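Tubulin-like protein CetZ2 (Haloferax volcanii, PDB 4B45) is a tubulin-like GTP-binding cytoskeletal protein of the CetZ family that takes part in the control of archaeal cell shape. Local coordinates at residues D33-N38 and E50-G55; A94-V99 and P126-G131; S245-A250 and L310-L315; T255-A260 and G317-S322. One frame throughout, in Å; residues are numbered along the deposited sequence.

Overall arrangement
The four contacts follow a path from the nucleotide-binding half of this tubulin-like fold to its C-terminal half. Contacts 1 and 2 come first along the chain; both are parallel strand pairs of the GTPase domain, in one sheet, with centres about 16 Å apart. Strand 3-8 lies between them, separating strand 31-38 from strand 96-102. Contacts 3 and 4 belong to the C-terminal domain and share strand 309-319; their centres are about 15 Å apart, they touch, and their segments alternate along the chain. Contact 1 borders the GTP pocket, whereas contact 3, whose centre is about 34 Å from that of contact 1, lies away from the nucleotide, on the opposite side of the chain's centre from contact 1.

Contact 1: residues D33-N38 and E50-G55; sequences DAVAVN and ETVLIG
The beta-alpha-beta unit made by strand 31-38, helix 41-45 and strand 50-53 closes here, at the edge of the GTPase-domain sheet, where A36 pairs with T51 and V37 with V52. Four backbone hydrogen bonds join the parallel strands. A36 gives its N to E50 O at 2.8 Å and takes V52 N on its own O at 2.8 Å. N38 repeats the pattern, its N reaching V52 O and its O receiving I54 N at 3.0 Å, so the pairing runs on just beyond the last residue of strand 50-53. The segment axes cross at 24°.

One face carries the valines. V35 CG1 meets V52 CG2 at 3.9 Å, and V37 CG1 lies 3.6 Å from I54 CD1. V37 holds CG1 anti to the backbone N (chi1 -173°), which sends that branch past V52 O to the isoleucine. Helix 68-85 packs on this side through V82 against V37, A85 against V52 and V74 against I54. This is the Rossmann-like half of the tubulin/FtsZ fold, and strand 50-53 is its outermost strand.

The other face, with A36, N38, T51 and L53, is packed by helix 41-45, whose L44 touches the last three of these. L53 curls back so that CD1 sits 3.5 Å from N38 O, an oxygen already bonded to I54 N. N38 itself reaches toward the nucleotide: its side chain comes within about 4 Å (nearest atoms) of the bound GTP analogue and equally near the side chain of S107, a GTP-binding residue, while weak hydrogen bonds to D43 and to A40 N hold its amide from both ends.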
loop_
_atom_site.group_PDB
_atom_site.type_symbol
_atom_site.label_atom_id
_atom_site.label_comp_id
_atom_site.label_asym_id
_atom_site.label_seq_id
_atom_site.Cartn_x
_atom_site.Cartn_y
_atom_site.Cartn_z
ATOM N N ASP A 33 -4.455 11.300 -9.991
ATOM C CA ASP A 33 -4.575 10.571 -11.242
ATOM C C ASP A 33 -4.159 9.138 -11.012
ATOM O O ASP A 33 -3.552 8.822 -9.990
ATOM C CB ASP A 33 -3.701 11.201 -12.323
ATOM C CG ASP A 33 -4.231 10.944 -13.713
ATOM O OD1 ASP A 33 -4.541 9.777 -14.036
ATOM O OD2 ASP A 33 -4.352 11.915 -14.481
ATOM N N ALA A 34 -4.500 8.276 -11.961
ATOM C CA ALA A 34 -4.163 6.855 -11.896
ATOM C C ALA A 34 -3.968 6.342 -13.313
ATOM O O ALA A 34 -4.770 6.637 -14.194
ATOM C CB ALA A 34 -5.273 6.071 -11.212
ATOM N N VAL A 35 -2.883 5.610 -13.535
ATOM C CA VAL A 35 -2.577 5.056 -14.845
ATOM C C VAL A 35 -2.165 3.604 -14.668
ATOM O O VAL A 35 -1.429 3.281 -13.741
ATOM C CB VAL A 35 -1.397 5.796 -15.496
ATOM C CG1 VAL A 35 -1.176 5.306 -16.923
ATOM C CG2 VAL A 35 -1.643 7.272 -15.499
ATOM N N ALA A 36 -2.618 2.727 -15.554
ATOM C CA ALA A 36 -2.156 1.345 -15.508
ATOM C C ALA A 36 -1.309 1.018 -16.726
ATOM O O ALA A 36 -1.672 1.346 -17.851
ATOM C CB ALA A 36 -3.327 0.376 -15.373
ATOM N N VAL A 37 -0.158 0.406 -16.474
ATOM C CA VAL A 37 0.747 -0.020 -17.516
ATOM C C VAL A 37 0.792 -1.547 -17.519
ATOM O O VAL A 37 0.865 -2.167 -16.463
ATOM C CB VAL A 37 2.172 0.513 -17.266
ATOM C CG1 VAL A 37 3.079 0.200 -18.459
ATOM C CG2 VAL A 37 2.144 2.014 -16.975
ATOM N N ASN A 38 0.756 -2.149 -18.699
ATOM C CA ASN A 38 0.786 -3.609 -18.812
ATOM C C ASN A 38 1.243 -4.034 -20.190
ATOM O O ASN A 38 1.398 -3.199 -21.080
ATOM C CB ASN A 38 -0.596 -4.193 -18.552
ATOM C CG ASN A 38 -0.537 -5.588 -17.975
ATOM O OD1 ASN A 38 0.424 -6.327 -18.190
ATOM N ND2 ASN A 38 -1.562 -5.948 -17.218
ATOM N N GLU A 50 -6.823 5.408 -16.914
ATOM C CA GLU A 50 -6.019 5.547 -18.120
ATOM C C GLU A 50 -5.078 4.352 -18.222
ATOM O O GLU A 50 -4.498 3.927 -17.219
ATOM C CB GLU A 50 -5.220 6.854 -18.085
ATOM C CG GLU A 50 -4.240 7.029 -19.241
ATOM C CD GLU A 50 -4.931 7.127 -20.594
ATOM O OE1 GLU A 50 -6.049 7.686 -20.651
ATOM O OE2 GLU A 50 -4.355 6.652 -21.603
ATOM N N THR A 51 -4.941 3.810 -19.428
ATOM C CA THR A 51 -4.135 2.615 -19.658
ATOM C C THR A 51 -3.026 2.858 -20.683
ATOM O O THR A 51 -3.207 3.622 -21.638
ATOM C CB THR A 51 -5.008 1.431 -20.135
ATOM O OG1 THR A 51 -5.655 1.774 -21.362
ATOM C CG2 THR A 51 -6.072 1.090 -19.105
ATOM N N VAL A 52 -1.876 2.224 -20.461
ATOM C CA VAL A 52 -0.773 2.239 -21.418
ATOM C C VAL A 52 -0.299 0.827 -21.714
ATOM O O VAL A 52 0.149 0.106 -20.809
ATOM C CB VAL A 52 0.451 3.016 -20.909
ATOM C CG1 VAL A 52 1.514 3.059 -22.005
ATOM C CG2 VAL A 52 0.061 4.414 -20.484
ATOM N N LEU A 53 -0.389 0.436 -22.983
ATOM C CA LEU A 53 0.076 -0.879 -23.400
ATOM C C LEU A 53 1.498 -0.739 -23.919
ATOM O O LEU A 53 1.784 0.104 -24.761
ATOM C CB LEU A 53 -0.849 -1.482 -24.463
ATOM C CG LEU A 53 -0.592 -2.936 -24.890
ATOM C CD1 LEU A 53 -0.789 -3.945 -23.755
ATOM C CD2 LEU A 53 -1.443 -3.323 -26.095
ATOM N N ILE A 54 2.395 -1.555 -23.388
ATOM C CA ILE A 54 3.780 -1.553 -23.826
ATOM C C ILE A 54 4.160 -2.959 -24.276
ATOM O O ILE A 54 3.463 -3.932 -23.965
ATOM C CB ILE A 54 4.744 -1.090 -22.695
ATOM C CG1 ILE A 54 4.678 -2.036 -21.489
ATOM C CG2 ILE A 54 4.403 0.326 -22.242
ATOM C CD1 ILE A 54 5.579 -1.601 -20.320
ATOM N N GLY A 55 5.246 -3.048 -25.041
ATOM C CA GLY A 55 5.856 -4.319 -25.385
ATOM C C GLY A 55 5.283 -5.128 -26.527
ATOM O O GLY A 55 5.714 -6.262 -26.724
#

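Contact 2: residues A94-V99 and P126-G131; sequences AESIFV and PVYVLG
F98 and Y128 are paired neighbours on adjacent parallel strands, with their rings on the same face of the sheet. From F98 CB the ring leaves with CG anti to the carbonyl carbon (chi1 -84°), which lays it beside the tyrosine. Its CD1 meets Y128 CB at 3.6 Å and has L130 CB alongside at 4.1 Å. CE1, one atom further out, also touches Y128 CB, and CZ at the tip lies 3.6 Å from Y128 CD2. Y128 CB thus sits over one face of the F98 ring, 4.0 Å from its centroid and 30° off the normal, a CH-pi contact. The two ring planes are inclined at 51° and meet obliquely. Beyond the phenylalanine, Y128 CE2 reaches S96 CB at 3.8 Å.

These residues lie in strands 96-102 and 127-133 of a beta-alpha-beta unit in the GTPase domain, with helix 107-120 as the crossover. The pairing is carried by the backbone: I97 N bonds to P126 O, Y128 N to I97 O at 2.7 Å, V99 N to Y128 O at 2.7 Å, and L130 N to V99 O.

On the face opposite the aromatic pair, V99 CB packs against V129 CG2 at 4.2 Å, and the helix covers these valines through A112, A116 and L119. S96 directs its OG to T3 OG1 of strand 3-8, whose L5 also touches F98.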
loop_
_atom_site.group_PDB
_atom_site.type_symbol
_atom_site.label_atom_id
_atom_site.label_comp_id
_atom_site.label_asym_id
_atom_site.label_seq_id
_atom_site.Cartn_x
_atom_site.Cartn_y
_atom_site.Cartn_z
ATOM N N ALA A 94 1.145 17.145 -6.875
ATOM C CA ALA A 94 1.452 15.795 -6.392
ATOM C C ALA A 94 2.456 15.822 -5.241
ATOM O O ALA A 94 3.482 16.501 -5.313
ATOM C CB ALA A 94 1.956 14.910 -7.537
ATOM N N GLU A 95 2.164 15.089 -4.175
ATOM C CA GLU A 95 3.045 15.097 -3.017
ATOM C C GLU A 95 3.856 13.819 -2.916
ATOM O O GLU A 95 4.798 13.715 -2.126
ATOM C CB GLU A 95 2.243 15.358 -1.748
ATOM C CG GLU A 95 1.759 16.794 -1.674
ATOM C CD GLU A 95 0.790 17.041 -0.539
ATOM O OE1 GLU A 95 -0.146 16.231 -0.357
ATOM O OE2 GLU A 95 0.954 18.065 0.157
ATOM N N SER A 96 3.486 12.850 -3.745
ATOM C CA SER A 96 4.153 11.566 -3.772
ATOM C C SER A 96 3.692 10.824 -5.020
ATOM O O SER A 96 2.717 11.234 -5.658
ATOM C CB SER A 96 3.799 10.765 -2.518
ATOM O OG SER A 96 2.417 10.468 -2.490
ATOM N N ILE A 97 4.402 9.753 -5.368
ATOM C CA ILE A 97 3.997 8.858 -6.448
ATOM C C ILE A 97 4.072 7.409 -5.978
ATOM O O ILE A 97 5.089 6.973 -5.428
ATOM C CB ILE A 97 4.886 9.018 -7.710
ATOM C CG1 ILE A 97 4.755 10.424 -8.289
ATOM C CG2 ILE A 97 4.487 7.989 -8.783
ATOM C CD1 ILE A 97 5.683 10.678 -9.463
ATOM N N PHE A 98 2.983 6.672 -6.155
ATOM C CA PHE A 98 2.965 5.249 -5.808
ATOM C C PHE A 98 3.060 4.375 -7.059
ATOM O O PHE A 98 2.211 4.474 -7.941
ATOM C CB PHE A 98 1.681 4.893 -5.059
ATOM C CG PHE A 98 1.733 5.163 -3.571
ATOM C CD1 PHE A 98 2.226 4.207 -2.702
ATOM C CD2 PHE A 98 1.268 6.363 -3.051
ATOM C CE1 PHE A 98 2.259 4.440 -1.332
ATOM C CE2 PHE A 98 1.299 6.607 -1.691
ATOM C CZ PHE A 98 1.794 5.635 -0.829
ATOM N N VAL A 99 4.104 3.553 -7.154
ATOM C CA VAL A 99 4.143 2.523 -8.186
ATOM C C VAL A 99 3.525 1.257 -7.589
ATOM O O VAL A 99 4.090 0.663 -6.674
ATOM C CB VAL A 99 5.580 2.233 -8.702
ATOM C CG1 VAL A 99 5.586 0.982 -9.583
ATOM C CG2 VAL A 99 6.132 3.417 -9.486
ATOM N N PRO A 126 8.615 11.979 -2.998
ATOM C CA PRO A 126 8.971 10.568 -2.832
ATOM C C PRO A 126 8.277 9.665 -3.843
ATOM O O PRO A 126 7.122 9.907 -4.231
ATOM C CB PRO A 126 8.498 10.240 -1.403
ATOM C CG PRO A 126 7.629 11.397 -0.992
ATOM C CD PRO A 126 8.155 12.581 -1.734
ATOM N N VAL A 127 9.000 8.639 -4.273
ATOM C CA VAL A 127 8.427 7.560 -5.076
ATOM C C VAL A 127 8.332 6.301 -4.215
ATOM O O VAL A 127 9.344 5.768 -3.757
ATOM C CB VAL A 127 9.249 7.309 -6.351
ATOM C CG1 VAL A 127 8.575 6.252 -7.219
ATOM C CG2 VAL A 127 9.419 8.617 -7.131
ATOM N N TYR A 128 7.105 5.864 -3.958
ATOM C CA TYR A 128 6.857 4.688 -3.140
ATOM C C TYR A 128 6.404 3.550 -4.026
ATOM O O TYR A 128 5.766 3.783 -5.048
ATOM C CB TYR A 128 5.741 4.975 -2.133
ATOM C CG TYR A 128 6.035 6.126 -1.198
ATOM C CD1 TYR A 128 7.245 6.197 -0.518
ATOM C CD2 TYR A 128 5.107 7.152 -1.000
ATOM C CE1 TYR A 128 7.523 7.257 0.346
ATOM C CE2 TYR A 128 5.385 8.214 -0.143
ATOM C CZ TYR A 128 6.594 8.256 0.528
ATOM O OH TYR A 128 6.886 9.301 1.391
ATOM N N VAL A 129 6.729 2.322 -3.636
ATOM C CA VAL A 129 6.144 1.154 -4.265
ATOM C C VAL A 129 5.124 0.557 -3.307
ATOM O O VAL A 129 5.427 0.293 -2.138
ATOM C CB VAL A 129 7.202 0.083 -4.628
ATOM C CG1 VAL A 129 6.530 -1.255 -5.032
ATOM C CG2 VAL A 129 8.108 0.578 -5.741
ATOM N N LEU A 130 3.898 0.393 -3.790
ATOM C CA LEU A 130 2.906 -0.390 -3.069
ATOM C C LEU A 130 3.009 -1.800 -3.644
ATOM O O LEU A 130 2.539 -2.075 -4.762
ATOM C CB LEU A 130 1.511 0.214 -3.254
ATOM C CG LEU A 130 0.310 -0.477 -2.612
ATOM C CD1 LEU A 130 0.476 -0.661 -1.089
ATOM C CD2 LEU A 130 -0.959 0.326 -2.940
ATOM N N GLY A 131 3.686 -2.679 -2.909
ATOM C CA GLY A 131 4.024 -3.990 -3.439
ATOM C C GLY A 131 3.217 -5.129 -2.853
ATOM O O GLY A 131 3.084 -5.234 -1.626
#

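Contact 3: residues S245-A250 and L310-L315; sequences STTRRA and LASLVL
S312 points its side chain from the strand into helix 240-252, where its OG is placed between two threonine hydroxyls. S312 OG hydrogen-bonds to T246 OG1 at 2.8 Å and to T247 OG1 at 2.7 Å. The two threonines follow each other in the helix but hold their hydroxyls differently. In T246, OG1 falls between the backbone N and the carbonyl carbon (chi1 64°); in T247 it is anti to the carbonyl carbon (chi1 -54°), and the opposed torsions bring both oxygens to the same serine. Each threonine hydroxyl is also tied back to its own helix, T246 OG1 to A242 O and T247 OG1 to V243 O, so the buried hydroxyl cluster is fixed by main-chain carbonyls one turn earlier.

A turn further along, A250 directs its methyl at the strand. A250 CB lies 3.7 Å from S312 O and 4.1 Å from V314 CG2. The axes of segments 245-250 and 310-315 pass 7.1 Å apart, at an angle of 35°, and T247 CA is 5.2 Å from S312 CA, a close approach consistent with the small side chains at the interface.

The contact is a helix-on-sheet packing of the C-terminal domain, away from the nucleotide. Strand 309-319 runs between strands 222-231 and 263-272, and both send side chains into the same layer, A230 against T246 and I270 against T247 and S312. Helix 279-293 flanks the helix through A285 and V289, which touch T247.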
loop_
_atom_site.group_PDB
_atom_site.type_symbol
_atom_site.label_atom_id
_atom_site.label_comp_id
_atom_site.label_asym_id
_atom_site.label_seq_id
_atom_site.Cartn_x
_atom_site.Cartn_y
_atom_site.Cartn_z
ATOM N N SER A 245 -7.143 -0.620 22.338
ATOM C CA SER A 245 -7.223 -1.952 21.786
ATOM C C SER A 245 -7.178 -1.908 20.259
ATOM O O SER A 245 -6.483 -2.725 19.656
ATOM C CB SER A 245 -8.462 -2.682 22.295
ATOM O OG SER A 245 -9.555 -2.467 21.428
ATOM N N THR A 246 -7.893 -0.971 19.631
ATOM C CA THR A 246 -7.741 -0.803 18.175
ATOM C C THR A 246 -6.285 -0.548 17.786
ATOM O O THR A 246 -5.799 -1.072 16.779
ATOM C CB THR A 246 -8.632 0.319 17.568
ATOM O OG1 THR A 246 -8.245 1.607 18.088
ATOM C CG2 THR A 246 -10.107 0.041 17.849
ATOM N N THR A 247 -5.591 0.256 18.587
ATOM C CA THR A 247 -4.189 0.575 18.309
ATOM C C THR A 247 -3.328 -0.672 18.435
ATOM O O THR A 247 -2.518 -0.942 17.550
ATOM C CB THR A 247 -3.652 1.695 19.221
ATOM O OG1 THR A 247 -4.507 2.833 19.124
ATOM C CG2 THR A 247 -2.257 2.111 18.808
ATOM N N ARG A 248 -3.507 -1.434 19.519
ATOM C CA ARG A 248 -2.826 -2.731 19.653
ATOM C C ARG A 248 -3.117 -3.679 18.491
ATOM O O ARG A 248 -2.206 -4.330 17.963
ATOM C CB ARG A 248 -3.195 -3.443 20.959
ATOM C CG ARG A 248 -2.708 -2.755 22.234
ATOM C CD ARG A 248 -2.853 -3.699 23.440
ATOM N NE ARG A 248 -2.989 -2.974 24.700
ATOM C CZ ARG A 248 -4.152 -2.725 25.293
ATOM N NH1 ARG A 248 -5.285 -3.154 24.746
ATOM N NH2 ARG A 248 -4.182 -2.056 26.439
ATOM N N ARG A 249 -4.385 -3.782 18.108
ATOM C CA ARG A 249 -4.746 -4.693 17.028
ATOM C C ARG A 249 -4.129 -4.251 15.713
ATOM O O ARG A 249 -3.626 -5.084 14.962
ATOM C CB ARG A 249 -6.263 -4.830 16.890
ATOM C CG ARG A 249 -6.902 -5.668 17.991
ATOM C CD ARG A 249 -8.185 -6.297 17.507
ATOM N NE ARG A 249 -8.993 -5.361 16.732
ATOM C CZ ARG A 249 -9.938 -4.580 17.248
ATOM N NH1 ARG A 249 -10.195 -4.616 18.551
ATOM N NH2 ARG A 249 -10.627 -3.762 16.461
ATOM N N ALA A 250 -4.156 -2.942 15.451
ATOM C CA ALA A 250 -3.614 -2.384 14.216
ATOM C C ALA A 250 -2.139 -2.743 14.065
ATOM O O ALA A 250 -1.683 -3.102 12.980
ATOM C CB ALA A 250 -3.809 -0.865 14.172
ATOM N N LEU A 310 -14.558 4.287 15.833
ATOM C CA LEU A 310 -13.231 4.863 15.982
ATOM C C LEU A 310 -12.302 3.880 15.321
ATOM O O LEU A 310 -12.577 2.681 15.315
ATOM C CB LEU A 310 -12.829 4.920 17.454
ATOM C CG LEU A 310 -13.442 5.962 18.364
ATOM C CD1 LEU A 310 -13.174 5.566 19.801
ATOM C CD2 LEU A 310 -12.841 7.319 18.050
ATOM N N ALA A 311 -11.184 4.361 14.799
ATOM C CA ALA A 311 -10.188 3.438 14.284
ATOM C C ALA A 311 -8.796 3.969 14.524
ATOM O O ALA A 311 -8.603 5.175 14.624
ATOM C CB ALA A 311 -10.411 3.158 12.800
ATOM N N SER A 312 -7.842 3.050 14.640
ATOM C CA SER A 312 -6.435 3.393 14.628
ATOM C C SER A 312 -5.860 2.949 13.290
ATOM O O SER A 312 -6.064 1.815 12.835
ATOM C CB SER A 312 -5.671 2.711 15.760
ATOM O OG SER A 312 -6.189 3.091 17.020
ATOM N N LEU A 313 -5.147 3.860 12.660
ATOM C CA LEU A 313 -4.488 3.573 11.410
ATOM C C LEU A 313 -3.033 3.834 11.717
ATOM O O LEU A 313 -2.659 4.967 12.027
ATOM C CB LEU A 313 -4.999 4.535 10.353
ATOM C CG LEU A 313 -4.561 4.392 8.905
ATOM C CD1 LEU A 313 -5.203 3.149 8.279
ATOM C CD2 LEU A 313 -4.958 5.653 8.148
ATOM N N VAL A 314 -2.222 2.782 11.701
ATOM C CA VAL A 314 -0.813 2.912 12.071
ATOM C C VAL A 314 0.138 2.544 10.941
ATOM O O VAL A 314 0.207 1.388 10.542
ATOM C CB VAL A 314 -0.473 2.031 13.271
ATOM C CG1 VAL A 314 0.996 2.163 13.602
ATOM C CG2 VAL A 314 -1.331 2.433 14.482
ATOM N N LEU A 315 0.883 3.534 10.450
ATOM C CA LEU A 315 1.905 3.326 9.432
ATOM C C LEU A 315 3.221 3.033 10.125
ATOM O O LEU A 315 3.626 3.769 11.022
ATOM C CB LEU A 315 2.050 4.581 8.553
ATOM C CG LEU A 315 3.156 4.541 7.486
ATOM C CD1 LEU A 315 2.904 3.424 6.454
ATOM C CD2 LEU A 315 3.347 5.907 6.794
#

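Contact 4: residues T255-A260 and G317-S322; sequences TSLPDA and GGVERS
S322 OG is held between two backbones: it donates to P258 O at 2.9 Å, in the carbonyl plane, and makes a weak hydrogen bond with V325 N. S322 is the N-cap residue of helix 323-340, the last helix of the modelled chain, and its hydroxyl caps that amide. Thus the loop between helix 240-252 and strand 263-272 is fastened to the start of that helix. With OG anti to the backbone N (chi1 167°), the hydroxyl reaches the loop while CB rests against D259 O at 3.1 Å.

D259 reinforces the same helix start, its OD2 accepting a hydrogen bond from E323 N. Its backbone O is bridged to the other segment by a water that donates to D259 O at 2.8 Å and to E320 O at 2.7 Å.

Beside these polar bonds, V319 and L257 add apolar packing. V319, just past the corner the chain turns at G318, places CG1 3.7 Å from A260 CA, and its other branch CG2 approaches A260 O. L257, which also packs on I222 and A224 of strand 222-231, brings CD2 to within 4.3 Å of V319 CG1.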
loop_
_atom_site.group_PDB
_atom_site.type_symbol
_atom_site.label_atom_id
_atom_site.label_comp_id
_atom_site.label_asym_id
_atom_site.label_seq_id
_atom_site.Cartn_x
_atom_site.Cartn_y
_atom_site.Cartn_z
ATOM N N THR A 255 -2.145 -5.600 10.504
ATOM C CA THR A 255 -1.125 -5.003 9.665
ATOM C C THR A 255 -1.096 -5.647 8.271
ATOM O O THR A 255 -1.366 -6.839 8.116
ATOM C CB THR A 255 0.233 -5.131 10.349
ATOM O OG1 THR A 255 1.266 -4.695 9.465
ATOM C CG2 THR A 255 0.467 -6.557 10.730
ATOM N N SER A 256 -0.785 -4.849 7.257
ATOM C CA SER A 256 -0.788 -5.318 5.874
ATOM C C SER A 256 0.320 -6.346 5.610
ATOM O O SER A 256 0.208 -7.182 4.706
ATOM C CB SER A 256 -0.673 -4.126 4.915
ATOM O OG SER A 256 0.550 -3.444 5.109
ATOM N N LEU A 257 1.382 -6.252 6.405
ATOM C CA LEU A 257 2.447 -7.252 6.484
ATOM C C LEU A 257 2.534 -7.810 7.915
ATOM O O LEU A 257 2.802 -7.055 8.843
ATOM C CB LEU A 257 3.779 -6.576 6.172
ATOM C CG LEU A 257 5.030 -7.437 6.355
ATOM C CD1 LEU A 257 5.094 -8.530 5.269
ATOM C CD2 LEU A 257 6.280 -6.566 6.331
ATOM N N PRO A 258 2.331 -9.132 8.106
ATOM C CA PRO A 258 2.412 -9.720 9.459
ATOM C C PRO A 258 3.761 -9.529 10.159
ATOM O O PRO A 258 4.814 -9.504 9.507
ATOM C CB PRO A 258 2.198 -11.222 9.207
ATOM C CG PRO A 258 1.434 -11.284 7.926
ATOM C CD PRO A 258 1.913 -10.124 7.097
ATOM N N ASP A 259 3.715 -9.434 11.488
ATOM C CA ASP A 259 4.911 -9.311 12.327
ATOM C C ASP A 259 5.769 -8.089 11.951
ATOM O O ASP A 259 6.984 -8.195 11.789
ATOM C CB ASP A 259 5.739 -10.608 12.299
ATOM C CG ASP A 259 6.766 -10.675 13.423
ATOM O OD1 ASP A 259 6.520 -10.076 14.493
ATOM O OD2 ASP A 259 7.819 -11.331 13.241
ATOM N N ALA A 260 5.134 -6.926 11.846
ATOM C CA ALA A 260 5.833 -5.704 11.446
ATOM C C ALA A 260 6.081 -4.720 12.592
ATOM O O ALA A 260 6.288 -3.532 12.340
ATOM C CB ALA A 260 5.055 -5.004 10.338
ATOM N N GLY A 317 7.230 2.482 9.403
ATOM C CA GLY A 317 8.258 2.644 8.391
ATOM C C GLY A 317 9.540 1.985 8.841
ATOM O O GLY A 317 9.820 1.927 10.038
ATOM N N GLY A 318 10.315 1.468 7.891
ATOM C CA GLY A 318 11.567 0.796 8.218
ATOM C C GLY A 318 11.359 -0.454 9.049
ATOM O O GLY A 318 11.978 -0.627 10.097
ATOM N N VAL A 319 10.468 -1.323 8.583
ATOM C CA VAL A 319 10.159 -2.562 9.282
ATOM C C VAL A 319 11.319 -3.549 9.194
ATOM O O VAL A 319 11.955 -3.677 8.147
ATOM C CB VAL A 319 8.900 -3.189 8.689
ATOM C CG1 VAL A 319 8.656 -4.582 9.267
ATOM C CG2 VAL A 319 7.701 -2.252 8.908
ATOM N N GLU A 320 11.605 -4.235 10.295
ATOM C CA GLU A 320 12.666 -5.231 10.302
ATOM C C GLU A 320 12.371 -6.451 11.180
ATOM O O GLU A 320 11.468 -6.435 12.013
ATOM C CB GLU A 320 14.000 -4.585 10.680
ATOM C CG GLU A 320 14.828 -4.201 9.462
ATOM C CD GLU A 320 15.714 -2.992 9.694
ATOM O OE1 GLU A 320 15.634 -2.395 10.791
ATOM O OE2 GLU A 320 16.486 -2.640 8.773
ATOM N N ARG A 321 13.131 -7.516 10.953
ATOM C CA ARG A 321 13.009 -8.746 11.726
ATOM C C ARG A 321 11.595 -9.330 11.725
ATOM O O ARG A 321 11.158 -9.920 12.712
ATOM C CB ARG A 321 13.525 -8.525 13.151
ATOM C CG ARG A 321 15.013 -8.229 13.180
ATOM C CD ARG A 321 15.545 -7.961 14.580
ATOM N NE ARG A 321 17.000 -7.807 14.554
ATOM C CZ ARG A 321 17.758 -7.527 15.611
ATOM N NH1 ARG A 321 17.207 -7.356 16.808
ATOM N NH2 ARG A 321 19.072 -7.413 15.468
ATOM N N SER A 322 10.891 -9.160 10.609
ATOM C CA SER A 322 9.570 -9.744 10.422
ATOM C C SER A 322 9.674 -11.204 10.007
ATOM O O SER A 322 10.315 -11.525 9.006
ATOM C CB SER A 322 8.798 -8.985 9.348
ATOM O OG SER A 322 7.647 -9.711 8.957
HETATM O O HOH W 1 8.949 -6.559 13.024
#